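Long-range contact in GH62 arabinofuranosidase (PDB 4N4B), which probably hydrolyses terminal non-reducing alpha-L-arabinofuranoside residues of plant xylan, a hemicellulose, as a calcium-containing five-bladed beta-propeller enzyme: residues A[232-244]-A[278-290]. Sequence-based numbering, arbitrary orientation.
Sequences VEAIGTDGHRWFR and VWTKSISHGEIIR. With CA (calcium ion), chain B.
R241 and I283 join the hairpin 232-244 to the incoming chain 278-290 through one main-chain hydrogen bond, I283 N to R241 O at 3.0 Å. The same carbonyl takes a second proton from a water that also bridges to K281 O. At the neighbouring position a side chain does the work of a backbone acceptor: S282 OG lies beside its own backbone N (chi1 -83°) and receives R241 N at 2.9 Å. Next to it, K281 lays its CB squarely over one face of the H240 imidazole, 3.7 Å from the ring centre, a CH-pi contact at the more solvent-accessible end.

The other end is buried and built round the carboxylate of E233, whose chain reaches out fully extended. S284 OG donates to OE2 of E233 at 2.6 Å, on the syn side but tilted out of the carboxylate plane, while R241 NH1 forms a salt bridge to that same oxygen from the opposite face. E233 OE1 receives H285 N at 2.9 Å from above the carboxylate plane in a clearly bent bond (131°), so both oxygens are engaged and the carboxylate's rotation is restrained. The F243 ring turns its edge to the S284-H285 backbone, with CZ 3.7 Å from H285 N.

This is consistent with second-shell positioning, through the backbone, of a metal ligand: H285 NE2 binds calcium at 2.2 Å, with five waters as its other ligands. R241 has a further carboxylate partner in E216, and S284 OG also bonds to Q310. The hairpin of strands 228-235 and 241-248, in one propeller blade, thus meets segment 281-285 leading into strand 286-288, the edge strand of the next blade, beside strand 306-311, and the contact ends beside the calcium.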
# COMPACT_ATOMS: atom_id res chain seq x y z
N VAL A 232 -0.47 -5.59 7.74
CA VAL A 232 -1.60 -6.11 7.00
C VAL A 232 -2.90 -5.56 7.53
O VAL A 232 -3.06 -5.41 8.72
CB VAL A 232 -1.59 -7.71 7.07
CG1 VAL A 232 -2.70 -8.21 6.15
CG2 VAL A 232 -0.25 -8.27 6.55
N GLU A 233 -3.82 -5.23 6.59
CA GLU A 233 -5.14 -4.72 6.95
C GLU A 233 -6.04 -5.91 7.33
O GLU A 233 -6.04 -6.95 6.67
CB GLU A 233 -5.67 -3.93 5.78
CG GLU A 233 -6.99 -3.21 6.11
CD GLU A 233 -7.55 -2.37 5.01
OE1 GLU A 233 -6.81 -2.01 4.06
OE2 GLU A 233 -8.79 -2.05 5.07
N ALA A 234 -6.84 -5.61 8.34
CA ALA A 234 -7.81 -6.55 8.88
C ALA A 234 -9.19 -5.89 9.02
O ALA A 234 -9.32 -4.66 8.91
CB ALA A 234 -7.30 -7.04 10.21
N ILE A 235 -10.23 -6.71 9.22
CA ILE A 235 -11.63 -6.27 9.40
C ILE A 235 -11.98 -6.63 10.82
O ILE A 235 -12.01 -7.83 11.12
CB ILE A 235 -12.56 -6.86 8.38
CG1 ILE A 235 -12.08 -6.68 6.92
CG2 ILE A 235 -13.97 -6.38 8.64
CD1 ILE A 235 -13.00 -7.30 5.84
N GLY A 236 -12.24 -5.69 11.69
CA GLY A 236 -12.45 -5.96 13.11
C GLY A 236 -13.86 -6.51 13.37
O GLY A 236 -14.71 -6.53 12.51
N THR A 237 -14.00 -6.94 14.63
CA THR A 237 -15.34 -7.40 15.09
C THR A 237 -16.40 -6.35 14.94
O THR A 237 -17.57 -6.71 14.58
CB THR A 237 -15.22 -7.84 16.55
OG1 THR A 237 -14.59 -6.81 17.30
CG2 THR A 237 -14.31 -8.97 16.53
N ASP A 238 -16.05 -5.06 15.02
CA ASP A 238 -16.97 -3.97 14.72
C ASP A 238 -17.21 -3.68 13.26
O ASP A 238 -17.92 -2.73 12.93
CB ASP A 238 -16.49 -2.71 15.42
CG ASP A 238 -15.05 -2.26 15.01
OD1 ASP A 238 -14.46 -2.81 14.06
OD2 ASP A 238 -14.60 -1.32 15.68
N GLY A 239 -16.52 -4.40 12.36
CA GLY A 239 -16.72 -4.19 10.96
C GLY A 239 -15.75 -3.19 10.35
O GLY A 239 -15.78 -3.04 9.13
N HIS A 240 -15.00 -2.51 11.15
CA HIS A 240 -14.11 -1.43 10.60
C HIS A 240 -12.72 -1.94 10.40
O HIS A 240 -12.19 -2.87 11.01
CB HIS A 240 -14.06 -0.28 11.62
CG HIS A 240 -15.39 0.40 11.75
ND1 HIS A 240 -16.14 0.42 12.92
CD2 HIS A 240 -16.12 1.01 10.81
CE1 HIS A 240 -17.25 1.08 12.70
NE2 HIS A 240 -17.29 1.40 11.43
N ARG A 241 -12.06 -1.34 9.40
CA ARG A 241 -10.72 -1.70 8.99
C ARG A 241 -9.68 -1.21 10.00
O ARG A 241 -9.83 -0.15 10.64
CB ARG A 241 -10.43 -1.09 7.64
CG ARG A 241 -11.40 -1.44 6.51
CD ARG A 241 -11.60 -2.94 6.40
NE ARG A 241 -12.42 -3.27 5.25
CZ ARG A 241 -11.99 -3.73 4.08
NH1 ARG A 241 -10.68 -3.74 3.81
NH2 ARG A 241 -12.89 -4.06 3.15
N TRP A 242 -8.62 -1.98 10.15
CA TRP A 242 -7.51 -1.66 11.01
C TRP A 242 -6.26 -2.38 10.53
O TRP A 242 -6.34 -3.25 9.65
CB TRP A 242 -7.81 -2.02 12.46
CG TRP A 242 -8.05 -3.45 12.80
CD1 TRP A 242 -9.08 -4.24 12.31
CD2 TRP A 242 -7.19 -4.29 13.55
NE1 TRP A 242 -8.95 -5.51 12.86
CE2 TRP A 242 -7.81 -5.55 13.63
CE3 TRP A 242 -6.01 -4.08 14.26
CZ2 TRP A 242 -7.24 -6.62 14.31
CZ3 TRP A 242 -5.49 -5.12 15.02
CH2 TRP A 242 -6.11 -6.39 15.03
N PHE A 243 -5.12 -2.05 11.11
CA PHE A 243 -3.83 -2.63 10.73
C PHE A 243 -3.23 -3.44 11.90
O PHE A 243 -3.15 -2.98 13.05
CB PHE A 243 -2.83 -1.55 10.29
CG PHE A 243 -3.07 -1.16 8.87
CD1 PHE A 243 -2.54 -1.87 7.78
CD2 PHE A 243 -3.91 -0.08 8.62
CE1 PHE A 243 -2.84 -1.44 6.47
CE2 PHE A 243 -4.18 0.28 7.33
CZ PHE A 243 -3.69 -0.44 6.28
N ARG A 244 -2.68 -4.58 11.48
CA ARG A 244 -1.86 -5.45 12.33
C ARG A 244 -0.44 -5.42 11.83
O ARG A 244 -0.15 -5.15 10.68
CB ARG A 244 -2.38 -6.86 12.11
CG ARG A 244 -3.82 -7.05 12.45
CD ARG A 244 -4.32 -8.49 12.34
NE ARG A 244 -3.74 -9.31 13.41
CZ ARG A 244 -3.55 -10.60 13.32
NH1 ARG A 244 -3.80 -11.26 12.24
NH2 ARG A 244 -3.01 -11.22 14.37
N VAL A 278 -13.96 13.54 14.00
CA VAL A 278 -13.63 12.14 13.86
C VAL A 278 -14.34 11.67 12.59
O VAL A 278 -15.43 11.22 12.63
CB VAL A 278 -14.02 11.30 15.06
CG1 VAL A 278 -13.68 9.86 14.81
CG2 VAL A 278 -13.27 11.78 16.30
N TRP A 279 -13.66 11.78 11.48
CA TRP A 279 -14.24 11.61 10.16
C TRP A 279 -14.33 10.15 9.63
O TRP A 279 -15.05 9.89 8.74
CB TRP A 279 -13.57 12.53 9.15
CG TRP A 279 -12.14 12.22 8.81
CD1 TRP A 279 -11.04 12.69 9.45
CD2 TRP A 279 -11.66 11.41 7.74
NE1 TRP A 279 -9.90 12.21 8.85
CE2 TRP A 279 -10.26 11.45 7.78
CE3 TRP A 279 -12.27 10.67 6.74
CZ2 TRP A 279 -9.50 10.76 6.87
CZ3 TRP A 279 -11.49 10.01 5.85
CH2 TRP A 279 -10.16 10.05 5.91
N THR A 280 -13.58 9.28 10.26
CA THR A 280 -13.55 7.87 9.92
C THR A 280 -13.34 7.03 11.19
O THR A 280 -12.72 7.48 12.08
CB THR A 280 -12.44 7.60 8.84
OG1 THR A 280 -12.50 6.25 8.46
CG2 THR A 280 -11.04 7.91 9.35
N LYS A 281 -13.86 5.82 11.19
CA LYS A 281 -13.55 4.78 12.17
C LYS A 281 -12.61 3.76 11.53
O LYS A 281 -11.72 3.30 12.26
CB LYS A 281 -14.79 4.08 12.73
CG LYS A 281 -15.49 4.99 13.67
CD LYS A 281 -16.70 4.27 14.32
CE LYS A 281 -17.53 5.25 15.14
NZ LYS A 281 -18.99 4.99 15.04
N SER A 282 -12.78 3.47 10.28
CA SER A 282 -11.81 2.57 9.55
C SER A 282 -10.49 3.32 9.40
O SER A 282 -10.45 4.47 8.96
CB SER A 282 -12.38 2.21 8.22
OG SER A 282 -13.30 1.11 8.37
N ILE A 283 -9.39 2.60 9.59
CA ILE A 283 -8.02 3.01 9.16
C ILE A 283 -7.60 1.97 8.17
O ILE A 283 -7.43 0.81 8.50
CB ILE A 283 -7.06 3.07 10.37
CG1 ILE A 283 -7.61 3.84 11.57
CG2 ILE A 283 -5.74 3.61 9.86
CD1 ILE A 283 -7.83 5.31 11.32
N SER A 284 -7.62 2.33 6.92
CA SER A 284 -7.54 1.35 5.84
C SER A 284 -6.38 1.69 4.87
O SER A 284 -5.76 2.70 4.98
CB SER A 284 -8.93 1.28 5.16
OG SER A 284 -9.04 0.35 4.12
N HIS A 285 -6.20 0.81 3.89
CA HIS A 285 -5.11 0.73 2.93
C HIS A 285 -4.31 2.03 2.80
O HIS A 285 -4.76 2.97 2.27
CB HIS A 285 -5.67 0.33 1.54
CG HIS A 285 -4.65 -0.24 0.60
ND1 HIS A 285 -4.92 -1.23 -0.30
CD2 HIS A 285 -3.37 0.13 0.37
CE1 HIS A 285 -3.83 -1.50 -0.99
NE2 HIS A 285 -2.86 -0.70 -0.59
N GLY A 286 -3.06 1.96 3.20
CA GLY A 286 -2.16 3.10 3.15
C GLY A 286 -0.70 2.71 3.00
O GLY A 286 -0.37 1.62 2.72
N GLU A 287 0.16 3.68 3.27
CA GLU A 287 1.62 3.49 3.14
C GLU A 287 2.33 4.49 4.03
O GLU A 287 1.89 5.62 4.16
CB GLU A 287 2.11 3.63 1.72
CG GLU A 287 2.50 2.34 0.98
CD GLU A 287 3.22 2.52 -0.34
OE1 GLU A 287 4.11 3.46 -0.38
OE2 GLU A 287 2.87 1.84 -1.32
N ILE A 288 3.50 4.06 4.58
CA ILE A 288 4.39 4.97 5.29
C ILE A 288 5.10 5.91 4.30
O ILE A 288 5.59 5.45 3.24
CB ILE A 288 5.38 4.14 6.13
CG1 ILE A 288 4.67 3.33 7.22
CG2 ILE A 288 6.50 5.06 6.72
CD1 ILE A 288 5.57 2.47 8.12
N ILE A 289 5.21 7.16 4.66
CA ILE A 289 5.92 8.07 3.81
C ILE A 289 7.41 7.70 3.80
O ILE A 289 8.05 7.74 4.77
CB ILE A 289 5.74 9.52 4.25
CG1 ILE A 289 4.26 9.93 4.23
CG2 ILE A 289 6.49 10.41 3.29
CD1 ILE A 289 4.05 11.39 4.60
N ARG A 290 7.91 7.32 2.66
CA ARG A 290 9.31 7.01 2.52
C ARG A 290 10.05 8.24 2.02
O ARG A 290 9.78 8.81 1.05
CB ARG A 290 9.51 5.82 1.55
CG ARG A 290 9.20 4.48 2.17
CD ARG A 290 9.07 3.41 1.10
NE ARG A 290 7.88 3.49 0.24
CZ ARG A 290 7.89 3.48 -1.06
NH1 ARG A 290 8.99 3.46 -1.77
NH2 ARG A 290 6.75 3.54 -1.71
CA CA B . -0.74 -0.61 -1.21
O HOH W 1 -10.58 0.96 13.07
O HOH W 2 -0.56 1.28 -0.12
O HOH W 3 1.24 -0.27 -1.92
O HOH W 4 -0.22 -1.48 0.62
O HOH W 5 -1.43 0.58 -2.94
O HOH W 6 -0.97 -2.33 -2.17